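Local coordinates for ribosomal-protein-alanine acetyltransferase (Clostridium acetobutylicum, PDB 3DNS) that probably transfers an acetyl group to the N-terminal alanine of a ribosomal protein, this chain being the N-terminal, GNAT-type domain of the longer enzyme, at residues C47-K52 and E73-S78; M51-Q56 and E90-Q95; E66-F71 and V98-A103. All coordinates share one frame; numbering follows the deposited sequence.

Contact 1 of 3, residues C47-K52 and E73-S78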
loop_
_atom_site.group_PDB
_atom_site.type_symbol
_atom_site.label_atom_id
_atom_site.label_comp_id
_atom_site.label_asym_id
_atom_site.label_seq_id
_atom_site.Cartn_x
_atom_site.Cartn_y
_atom_site.Cartn_z
ATOM N N CYS A 47 -24.451 6.547 6.910
ATOM C CA CYS A 47 -23.141 6.779 6.337
ATOM C C CYS A 47 -22.734 5.567 5.562
ATOM O O CYS A 47 -22.716 4.481 6.139
ATOM C CB CYS A 47 -22.075 7.025 7.420
ATOM S SG CYS A 47 -20.444 7.360 6.707
HETATM N N MSE A 48 -22.378 5.755 4.275
HETATM C CA MSE A 48 -21.895 4.681 3.383
HETATM C C MSE A 48 -20.547 5.118 2.876
HETATM O O MSE A 48 -20.428 6.238 2.407
HETATM C CB MSE A 48 -22.817 4.424 2.174
HETATM C CG MSE A 48 -22.259 3.438 1.184
HETATM SE SE MSE A 48 -23.683 2.570 0.112
HETATM C CE MSE A 48 -24.266 4.211 -0.769
ATOM N N PHE A 49 -19.546 4.252 3.020
ATOM C CA PHE A 49 -18.203 4.534 2.490
ATOM C C PHE A 49 -17.572 3.375 1.757
ATOM O O PHE A 49 -17.966 2.203 1.925
ATOM C CB PHE A 49 -17.256 5.016 3.561
ATOM C CG PHE A 49 -17.015 4.058 4.688
ATOM C CD1 PHE A 49 -15.954 3.208 4.663
ATOM C CD2 PHE A 49 -17.811 4.080 5.820
ATOM C CE1 PHE A 49 -15.686 2.373 5.745
ATOM C CE2 PHE A 49 -17.543 3.244 6.894
ATOM C CZ PHE A 49 -16.471 2.382 6.828
ATOM N N ARG A 50 -16.589 3.730 0.928
ATOM C CA ARG A 50 -15.758 2.770 0.201
ATOM C C ARG A 50 -14.397 2.649 0.893
ATOM O O ARG A 50 -13.759 3.674 1.166
ATOM C CB ARG A 50 -15.561 3.199 -1.250
ATOM C CG ARG A 50 -14.663 2.245 -2.024
ATOM C CD ARG A 50 -14.709 2.529 -3.511
ATOM N NE ARG A 50 -15.913 1.979 -4.166
ATOM C CZ ARG A 50 -16.930 2.719 -4.587
ATOM N NH1 ARG A 50 -16.935 4.024 -4.385
ATOM N NH2 ARG A 50 -17.954 2.169 -5.197
HETATM N N MSE A 51 -13.980 1.420 1.217
HETATM C CA MSE A 51 -12.680 1.225 1.848
HETATM C C MSE A 51 -11.749 0.511 0.889
HETATM O O MSE A 51 -12.035 -0.563 0.448
HETATM C CB MSE A 51 -12.778 0.439 3.118
HETATM C CG MSE A 51 -11.426 0.290 3.823
HETATM SE SE MSE A 51 -11.601 -0.552 5.644
HETATM C CE MSE A 51 -11.992 -2.350 5.030
ATOM N N LYS A 52 -10.699 1.187 0.487
ATOM C CA LYS A 52 -9.707 0.627 -0.410
ATOM C C LYS A 52 -8.573 0.155 0.483
ATOM O O LYS A 52 -8.182 0.848 1.428
ATOM C CB LYS A 52 -9.216 1.678 -1.403
ATOM C CG LYS A 52 -10.306 2.069 -2.410
ATOM C CD LYS A 52 -9.728 2.911 -3.536
ATOM C CE LYS A 52 -10.777 3.261 -4.557
ATOM N NZ LYS A 52 -11.399 1.972 -5.020
ATOM N N GLU A 73 -16.641 2.660 15.982
ATOM C CA GLU A 73 -16.760 3.345 17.260
ATOM C C GLU A 73 -16.913 4.855 17.050
ATOM O O GLU A 73 -17.789 5.496 17.673
ATOM C CB GLU A 73 -15.569 3.044 18.193
ATOM C CG GLU A 73 -15.580 3.831 19.580
ATOM C CD GLU A 73 -16.580 3.299 20.575
ATOM O OE1 GLU A 73 -17.147 2.204 20.328
ATOM O OE2 GLU A 73 -16.809 3.961 21.628
ATOM N N PHE A 74 -16.074 5.395 16.179
ATOM C CA PHE A 74 -16.167 6.801 15.742
ATOM C C PHE A 74 -17.526 7.200 15.148
ATOM O O PHE A 74 -18.095 8.206 15.520
ATOM C CB PHE A 74 -15.093 7.078 14.681
ATOM C CG PHE A 74 -15.085 8.531 14.139
ATOM C CD1 PHE A 74 -14.840 9.610 14.977
ATOM C CD2 PHE A 74 -15.325 8.786 12.794
ATOM C CE1 PHE A 74 -14.832 10.898 14.466
ATOM C CE2 PHE A 74 -15.340 10.047 12.285
ATOM C CZ PHE A 74 -15.096 11.103 13.104
ATOM N N LEU A 75 -17.995 6.439 14.173
ATOM C CA LEU A 75 -19.277 6.726 13.504
ATOM C C LEU A 75 -20.501 6.561 14.399
ATOM O O LEU A 75 -21.383 7.466 14.456
ATOM C CB LEU A 75 -19.406 5.849 12.233
ATOM C CG LEU A 75 -18.444 6.145 11.026
ATOM C CD1 LEU A 75 -18.729 5.231 9.854
ATOM C CD2 LEU A 75 -18.495 7.553 10.523
ATOM N N PHE A 76 -20.569 5.421 15.087
ATOM C CA PHE A 76 -21.683 5.103 15.985
ATOM C C PHE A 76 -21.706 5.889 17.286
ATOM O O PHE A 76 -22.779 6.260 17.720
ATOM C CB PHE A 76 -21.742 3.606 16.330
ATOM C CG PHE A 76 -22.044 2.745 15.160
ATOM C CD1 PHE A 76 -23.224 2.919 14.436
ATOM C CD2 PHE A 76 -21.148 1.758 14.747
ATOM C CE1 PHE A 76 -23.519 2.117 13.353
ATOM C CE2 PHE A 76 -21.457 0.929 13.644
ATOM C CZ PHE A 76 -22.613 1.116 12.943
ATOM N N LYS A 77 -20.563 6.120 17.909
ATOM C CA LYS A 77 -20.556 6.637 19.259
ATOM C C LYS A 77 -20.120 8.064 19.383
ATOM O O LYS A 77 -20.442 8.695 20.364
ATOM C CB LYS A 77 -19.667 5.783 20.162
ATOM C CG LYS A 77 -19.900 4.306 19.951
ATOM C CD LYS A 77 -21.147 3.879 20.670
ATOM C CE LYS A 77 -20.874 3.540 22.086
ATOM N NZ LYS A 77 -22.088 2.832 22.563
ATOM N N SER A 78 -19.378 8.569 18.388
ATOM C CA SER A 78 -18.950 9.981 18.349
ATOM C C SER A 78 -19.597 10.777 17.229
ATOM O O SER A 78 -19.359 11.966 17.154
ATOM C CB SER A 78 -17.442 10.057 18.193
ATOM O OG SER A 78 -16.837 9.438 19.292
#

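Contact 2 of 3, residues M51-Q56 and E90-Q95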
loop_
_atom_site.group_PDB
_atom_site.type_symbol
_atom_site.label_atom_id
_atom_site.label_comp_id
_atom_site.label_asym_id
_atom_site.label_seq_id
_atom_site.Cartn_x
_atom_site.Cartn_y
_atom_site.Cartn_z
HETATM N N MSE A 51 -13.980 1.420 1.217
HETATM C CA MSE A 51 -12.680 1.225 1.848
HETATM C C MSE A 51 -11.749 0.511 0.889
HETATM O O MSE A 51 -12.035 -0.563 0.448
HETATM C CB MSE A 51 -12.778 0.439 3.118
HETATM C CG MSE A 51 -11.426 0.290 3.823
HETATM SE SE MSE A 51 -11.601 -0.552 5.644
HETATM C CE MSE A 51 -11.992 -2.350 5.030
ATOM N N LYS A 52 -10.699 1.187 0.487
ATOM C CA LYS A 52 -9.707 0.627 -0.410
ATOM C C LYS A 52 -8.573 0.155 0.483
ATOM O O LYS A 52 -8.182 0.848 1.428
ATOM C CB LYS A 52 -9.216 1.678 -1.403
ATOM C CG LYS A 52 -10.306 2.069 -2.410
ATOM C CD LYS A 52 -9.728 2.911 -3.536
ATOM C CE LYS A 52 -10.777 3.261 -4.557
ATOM N NZ LYS A 52 -11.399 1.972 -5.020
ATOM N N ILE A 53 -8.108 -1.057 0.232
ATOM C CA ILE A 53 -6.975 -1.630 0.961
ATOM C C ILE A 53 -6.006 -2.063 -0.069
ATOM O O ILE A 53 -6.410 -2.712 -1.025
ATOM C CB ILE A 53 -7.339 -2.873 1.827
ATOM C CG1 ILE A 53 -8.403 -2.524 2.873
ATOM C CG2 ILE A 53 -6.121 -3.367 2.527
ATOM C CD1 ILE A 53 -7.895 -1.502 3.986
ATOM N N TYR A 54 -4.745 -1.688 0.100
ATOM C CA TYR A 54 -3.725 -2.031 -0.877
ATOM C C TYR A 54 -3.594 -3.555 -0.898
ATOM O O TYR A 54 -3.788 -4.246 0.125
ATOM C CB TYR A 54 -2.378 -1.378 -0.538
ATOM C CG TYR A 54 -2.213 0.090 -0.969
ATOM C CD1 TYR A 54 -2.677 0.532 -2.225
ATOM C CD2 TYR A 54 -1.542 1.019 -0.161
ATOM C CE1 TYR A 54 -2.494 1.815 -2.642
ATOM C CE2 TYR A 54 -1.400 2.352 -0.580
ATOM C CZ TYR A 54 -1.881 2.721 -1.819
ATOM O OH TYR A 54 -1.764 3.984 -2.300
ATOM N N LYS A 55 -3.282 -4.089 -2.053
ATOM C CA LYS A 55 -3.131 -5.539 -2.187
ATOM C C LYS A 55 -1.982 -6.000 -1.298
ATOM O O LYS A 55 -0.862 -5.529 -1.424
ATOM C CB LYS A 55 -2.945 -5.958 -3.672
ATOM C CG LYS A 55 -3.043 -7.487 -3.917
ATOM C CD LYS A 55 -3.021 -7.773 -5.409
ATOM C CE LYS A 55 -3.411 -9.202 -5.821
ATOM N NZ LYS A 55 -3.568 -9.336 -7.330
ATOM N N GLN A 56 -2.274 -6.912 -0.378
ATOM C CA GLN A 56 -1.315 -7.307 0.636
ATOM C C GLN A 56 -0.599 -8.572 0.234
ATOM O O GLN A 56 -1.210 -9.471 -0.339
ATOM C CB GLN A 56 -2.014 -7.499 1.980
ATOM C CG GLN A 56 -2.655 -6.259 2.532
ATOM C CD GLN A 56 -1.697 -5.120 2.778
ATOM O OE1 GLN A 56 -1.963 -3.999 2.404
ATOM N NE2 GLN A 56 -0.609 -5.388 3.458
ATOM N N GLU A 90 -13.943 -7.138 -3.809
ATOM C CA GLU A 90 -14.120 -8.471 -3.335
ATOM C C GLU A 90 -12.781 -9.156 -3.020
ATOM O O GLU A 90 -12.773 -10.155 -2.308
ATOM C CB GLU A 90 -14.922 -9.323 -4.332
ATOM C CG GLU A 90 -16.423 -9.044 -4.321
ATOM C CD GLU A 90 -17.207 -10.087 -5.048
ATOM O OE1 GLU A 90 -16.642 -11.131 -5.434
ATOM O OE2 GLU A 90 -18.408 -9.867 -5.243
ATOM N N GLU A 91 -11.667 -8.610 -3.509
ATOM C CA GLU A 91 -10.340 -9.099 -3.088
ATOM C C GLU A 91 -10.006 -8.934 -1.633
ATOM O O GLU A 91 -9.157 -9.642 -1.138
ATOM C CB GLU A 91 -9.238 -8.418 -3.889
ATOM C CG GLU A 91 -9.241 -8.924 -5.307
ATOM C CD GLU A 91 -7.952 -8.670 -6.022
ATOM O OE1 GLU A 91 -7.194 -7.753 -5.607
ATOM O OE2 GLU A 91 -7.699 -9.402 -6.996
ATOM N N VAL A 92 -10.626 -7.961 -0.958
ATOM C CA VAL A 92 -10.341 -7.701 0.448
ATOM C C VAL A 92 -10.905 -8.875 1.233
ATOM O O VAL A 92 -11.939 -9.441 0.876
ATOM C CB VAL A 92 -10.949 -6.339 0.954
ATOM C CG1 VAL A 92 -10.727 -6.132 2.469
ATOM C CG2 VAL A 92 -10.376 -5.104 0.147
ATOM N N SER A 93 -10.218 -9.229 2.310
ATOM C CA SER A 93 -10.581 -10.397 3.117
ATOM C C SER A 93 -11.899 -10.151 3.836
ATOM O O SER A 93 -12.002 -9.213 4.633
ATOM C CB SER A 93 -9.476 -10.635 4.133
ATOM O OG SER A 93 -9.817 -11.681 5.010
ATOM N N THR A 94 -12.908 -10.975 3.554
ATOM C CA THR A 94 -14.268 -10.742 4.091
ATOM C C THR A 94 -14.428 -11.279 5.526
ATOM O O THR A 94 -15.434 -11.033 6.236
ATOM C CB THR A 94 -15.347 -11.371 3.169
ATOM O OG1 THR A 94 -15.284 -12.793 3.247
ATOM C CG2 THR A 94 -15.147 -10.966 1.722
ATOM N N GLN A 95 -13.426 -12.027 5.950
ATOM C CA GLN A 95 -13.395 -12.647 7.264
ATOM C C GLN A 95 -13.531 -11.629 8.401
ATOM O O GLN A 95 -14.370 -11.813 9.309
ATOM C CB GLN A 95 -12.107 -13.459 7.354
ATOM C CG GLN A 95 -11.598 -13.755 8.733
ATOM C CD GLN A 95 -10.333 -14.577 8.683
ATOM O OE1 GLN A 95 -9.597 -14.520 7.689
ATOM N NE2 GLN A 95 -10.062 -15.356 9.745
#

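Contact 3 of 3, residues E66-F71 and V98-A103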
loop_
_atom_site.group_PDB
_atom_site.type_symbol
_atom_site.label_atom_id
_atom_site.label_comp_id
_atom_site.label_asym_id
_atom_site.label_seq_id
_atom_site.Cartn_x
_atom_site.Cartn_y
_atom_site.Cartn_z
ATOM N N GLU A 66 -9.193 -4.151 13.273
ATOM C CA GLU A 66 -8.943 -2.964 14.090
ATOM C C GLU A 66 -9.442 -1.716 13.371
ATOM O O GLU A 66 -10.099 -0.842 13.968
ATOM C CB GLU A 66 -7.466 -2.830 14.440
ATOM C CG GLU A 66 -7.139 -1.555 15.207
ATOM C CD GLU A 66 -5.712 -1.530 15.692
ATOM O OE1 GLU A 66 -5.331 -2.394 16.478
ATOM O OE2 GLU A 66 -4.962 -0.646 15.290
ATOM N N ILE A 67 -9.150 -1.603 12.089
ATOM C CA ILE A 67 -9.534 -0.391 11.365
ATOM C C ILE A 67 -11.061 -0.222 11.434
ATOM O O ILE A 67 -11.588 0.826 11.742
ATOM C CB ILE A 67 -9.004 -0.454 9.882
ATOM C CG1 ILE A 67 -7.463 -0.405 9.865
ATOM C CG2 ILE A 67 -9.621 0.653 8.978
ATOM C CD1 ILE A 67 -6.804 -0.977 8.585
ATOM N N LEU A 68 -11.764 -1.304 11.146
ATOM C CA LEU A 68 -13.201 -1.301 11.160
ATOM C C LEU A 68 -13.747 -1.000 12.554
ATOM O O LEU A 68 -14.678 -0.249 12.706
ATOM C CB LEU A 68 -13.715 -2.657 10.644
ATOM C CG LEU A 68 -13.638 -2.900 9.136
ATOM C CD1 LEU A 68 -13.820 -4.424 8.841
ATOM C CD2 LEU A 68 -14.728 -2.072 8.374
ATOM N N SER A 69 -13.133 -1.570 13.581
ATOM C CA SER A 69 -13.572 -1.385 14.939
ATOM C C SER A 69 -13.373 0.061 15.355
ATOM O O SER A 69 -14.267 0.660 15.911
ATOM C CB SER A 69 -12.889 -2.368 15.919
ATOM O OG SER A 69 -13.329 -3.681 15.639
ATOM N N VAL A 70 -12.211 0.594 15.063
ATOM C CA VAL A 70 -11.884 1.993 15.332
ATOM C C VAL A 70 -12.852 2.948 14.674
ATOM O O VAL A 70 -13.365 3.867 15.339
ATOM C CB VAL A 70 -10.414 2.366 14.873
ATOM C CG1 VAL A 70 -10.179 3.849 14.995
ATOM C CG2 VAL A 70 -9.308 1.581 15.728
ATOM N N PHE A 71 -13.102 2.737 13.378
ATOM C CA PHE A 71 -13.950 3.644 12.597
ATOM C C PHE A 71 -15.429 3.510 12.976
ATOM O O PHE A 71 -16.168 4.491 13.034
ATOM C CB PHE A 71 -13.679 3.468 11.095
ATOM C CG PHE A 71 -13.976 4.702 10.265
ATOM C CD1 PHE A 71 -13.314 5.905 10.504
ATOM C CD2 PHE A 71 -14.932 4.670 9.258
ATOM C CE1 PHE A 71 -13.578 7.034 9.727
ATOM C CE2 PHE A 71 -15.228 5.811 8.519
ATOM C CZ PHE A 71 -14.560 6.981 8.746
ATOM N N VAL A 98 -17.193 -10.443 8.731
ATOM C CA VAL A 98 -18.132 -11.446 9.253
ATOM C C VAL A 98 -17.877 -11.663 10.767
ATOM O O VAL A 98 -18.810 -11.798 11.565
ATOM C CB VAL A 98 -18.081 -12.751 8.358
ATOM C CG1 VAL A 98 -19.009 -13.857 8.857
ATOM C CG2 VAL A 98 -18.451 -12.379 6.905
ATOM N N GLU A 99 -16.613 -11.677 11.166
ATOM C CA GLU A 99 -16.269 -11.864 12.578
ATOM C C GLU A 99 -16.685 -10.676 13.478
ATOM O O GLU A 99 -16.868 -10.834 14.683
ATOM C CB GLU A 99 -14.761 -12.139 12.700
ATOM C CG GLU A 99 -14.379 -13.453 12.020
ATOM C CD GLU A 99 -12.885 -13.752 12.033
ATOM O OE1 GLU A 99 -12.083 -12.831 12.299
ATOM O OE2 GLU A 99 -12.518 -14.917 11.771
ATOM N N LEU A 100 -16.807 -9.480 12.903
ATOM C CA LEU A 100 -17.250 -8.330 13.672
ATOM C C LEU A 100 -18.784 -8.209 13.664
ATOM O O LEU A 100 -19.333 -7.363 14.355
ATOM C CB LEU A 100 -16.601 -7.065 13.144
ATOM C CG LEU A 100 -15.105 -6.959 13.353
ATOM C CD1 LEU A 100 -14.555 -5.739 12.546
ATOM C CD2 LEU A 100 -14.810 -6.778 14.863
ATOM N N GLY A 101 -19.475 -9.066 12.913
ATOM C CA GLY A 101 -20.916 -9.031 12.890
ATOM C C GLY A 101 -21.598 -8.212 11.786
ATOM O O GLY A 101 -22.821 -7.971 11.861
ATOM N N PHE A 102 -20.851 -7.803 10.768
ATOM C CA PHE A 102 -21.471 -7.117 9.623
ATOM C C PHE A 102 -22.309 -8.070 8.806
ATOM O O PHE A 102 -21.923 -9.207 8.611
ATOM C CB PHE A 102 -20.445 -6.556 8.654
ATOM C CG PHE A 102 -19.688 -5.394 9.158
ATOM C CD1 PHE A 102 -20.086 -4.113 8.845
ATOM C CD2 PHE A 102 -18.540 -5.574 9.895
ATOM C CE1 PHE A 102 -19.414 -3.020 9.310
ATOM C CE2 PHE A 102 -17.805 -4.447 10.355
ATOM C CZ PHE A 102 -18.263 -3.180 10.038
ATOM N N ALA A 103 -23.425 -7.566 8.293
ATOM C CA ALA A 103 -24.240 -8.281 7.293
ATOM C C ALA A 103 -23.713 -8.028 5.852
ATOM O O ALA A 103 -23.276 -6.938 5.502
ATOM C CB ALA A 103 -25.731 -7.847 7.427
#

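Contact 1 of 3, residues C47-K52 and E73-S78
Leu-75 reaches from the helix to the strand with one methyl, and both Cys-47 and Phe-49 meet that same group. All of the contact is apolar: no hydrogen bond or charge pair spans the two segments. The sulfur contact is the looser one, with Cys-47 SG lying 4.2 Å from Leu-75 CD1. The ring contact is closer: Phe-49 CE2 comes to 3.8 Å from Leu-75 CD1, the methyl approaching the aromatic ring at a slant. Phe-49 already points toward the helix as it leaves the strand, and chi1 of 61°, which wedges CG between its own backbone N and carbonyl carbon, turns CE2 to the leucine methyl. Leu-75 points toward the strand, its CG opposite the carbonyl carbon (chi1 -68°), which brings CD1 to both partners. The residue types suit the place. Cysteine is small enough to fit beside a leucine end, the phenyl ring offers a broad apolar wall for the methyl, and leucine is compact yet reaches the strand. All three are buried. The two segments belong to one beta-alpha-beta crossover, in which helix 61-78 links the parallel strands 46-53 and 83-89. On the sheet, Phe-49 also touches Ile-35 and Ile-37 of strand 31-41 and Val-84 and Ile-86 of strand 83-89. Strand 46-53 lies between those two strands, with helix 61-78 packed on its face.

Contact 2 of 3, residues M51-Q56 and E90-Q95
Ile-53 and Val-92 make the apolar half of this contact, Lys-55 and Glu-91 the charged half. The branch carbon of the isoleucine meets one methyl of the valine, Ile-53 CB lying 4.1 Å from Val-92 CG2, where the CA atoms come nearest, 7.0 Å from Ile-53 CA to Val-92 CA. Beta branching suits this place, since bulk close to the main chain can fill the short gap between the two segments. Lys-55 stretches out almost straight from a CG that lies trans to the backbone N (chi1 -169°), and it crosses the extended Glu-91 at a slant. Its CE stands 4.1 Å from Glu-91 OE1, while NZ is 4.1 Å from Glu-91 OE2, too far for a salt bridge. Glu-91 OE1 also makes a long, weak ion pair with Lys-119 NZ, which may share its charge. Further out, Asp-89 OD1 accepts a hydrogen bond from Glu-91 N and so helps shape the turn after strand 83-89, while Ile-53 packs on Ile-64 of helix 61-78. Outward from the contact, Tyr-54 stacks on Tyr-54 of the second subunit and its hydroxyl hydrogen-bonds to Lys-55 O there. In GNAT enzymes the cofactor arm inserts where the two parallel strands, here 46-53 and 83-89, splay apart, and may do so here. A single apolar touch and a loose charge attraction probably hold the end of strand 46-53 to the loop after strand 83-89 only lightly.

Contact 3 of 3, residues E66-F71 and V98-A103
Leu-68 and Leu-100 meet because each carries CG opposite its carbonyl carbon, with chi1 of -76° and -68°, which sends the branched ends out between helix 61-78 and the turn that follows helix 95-99. That second helix closes in a Schellman motif: Gly-101 takes a positive phi of 94°, and two bonds run back into the last turn, one of them from Gly-101 N to Val-98 O at 3.1 Å. Glycine fits there, since a side chain would collide with the carbonyl O of the preceding residue. The turn places Leu-100 just before Gly-101 and Phe-102 just after it, and both face the long helix. Leu-100 CD1 rests 3.7 Å from Leu-68 CB and 4.0 Å from Leu-68 CD1, so one methyl sits on the base and one branch of the opposing leucine while the two side chains cross. The other branch of Leu-68 serves the ring: CD2 is 4.1 Å from Phe-102 CZ, approaching it obliquely. A leucine is apt at the centre, as its forked end can serve two neighbours. Phe-102 is buried and also touches Ile-86 of strand 83-89 and meets Phe-97 edge-to-face. The contact thus ties the crossover helix of the GNAT fold to the segment leading into strand 103-114. At the less buried edge, Ser-69 offers a small polar group whose hydroxyl bonds to Lys-65 O within its own helix, and Ser-69 OG lies 3.5 Å from Leu-100 CD2.

How the contacts relate
Contact 1 is the buried one, contact 3 is partly buried, and contact 2 lies at the surface near the second subunit. Strand 46-53 serves contacts 1 and 2, whose segments overlap at Met-51 and Lys-52, though neither residue carries the packing in either, and the centres are about 17 Å apart. Helix 61-78 serves contacts 1 and 3, with centres about 10 Å apart. These two are joined directly, with Phe-49 CZ 3.7 Å from Phe-71 CD2. Met-51 SE also packs 4.1 Å from Ile-67 CG2 of contact 3. Chemistry follows depth: apolar atoms alone in contact 1, a serine hydroxyl beside leucine methyls in contact 3, and in contact 2 an apolar pair beside unlike charges too far apart for a salt bridge.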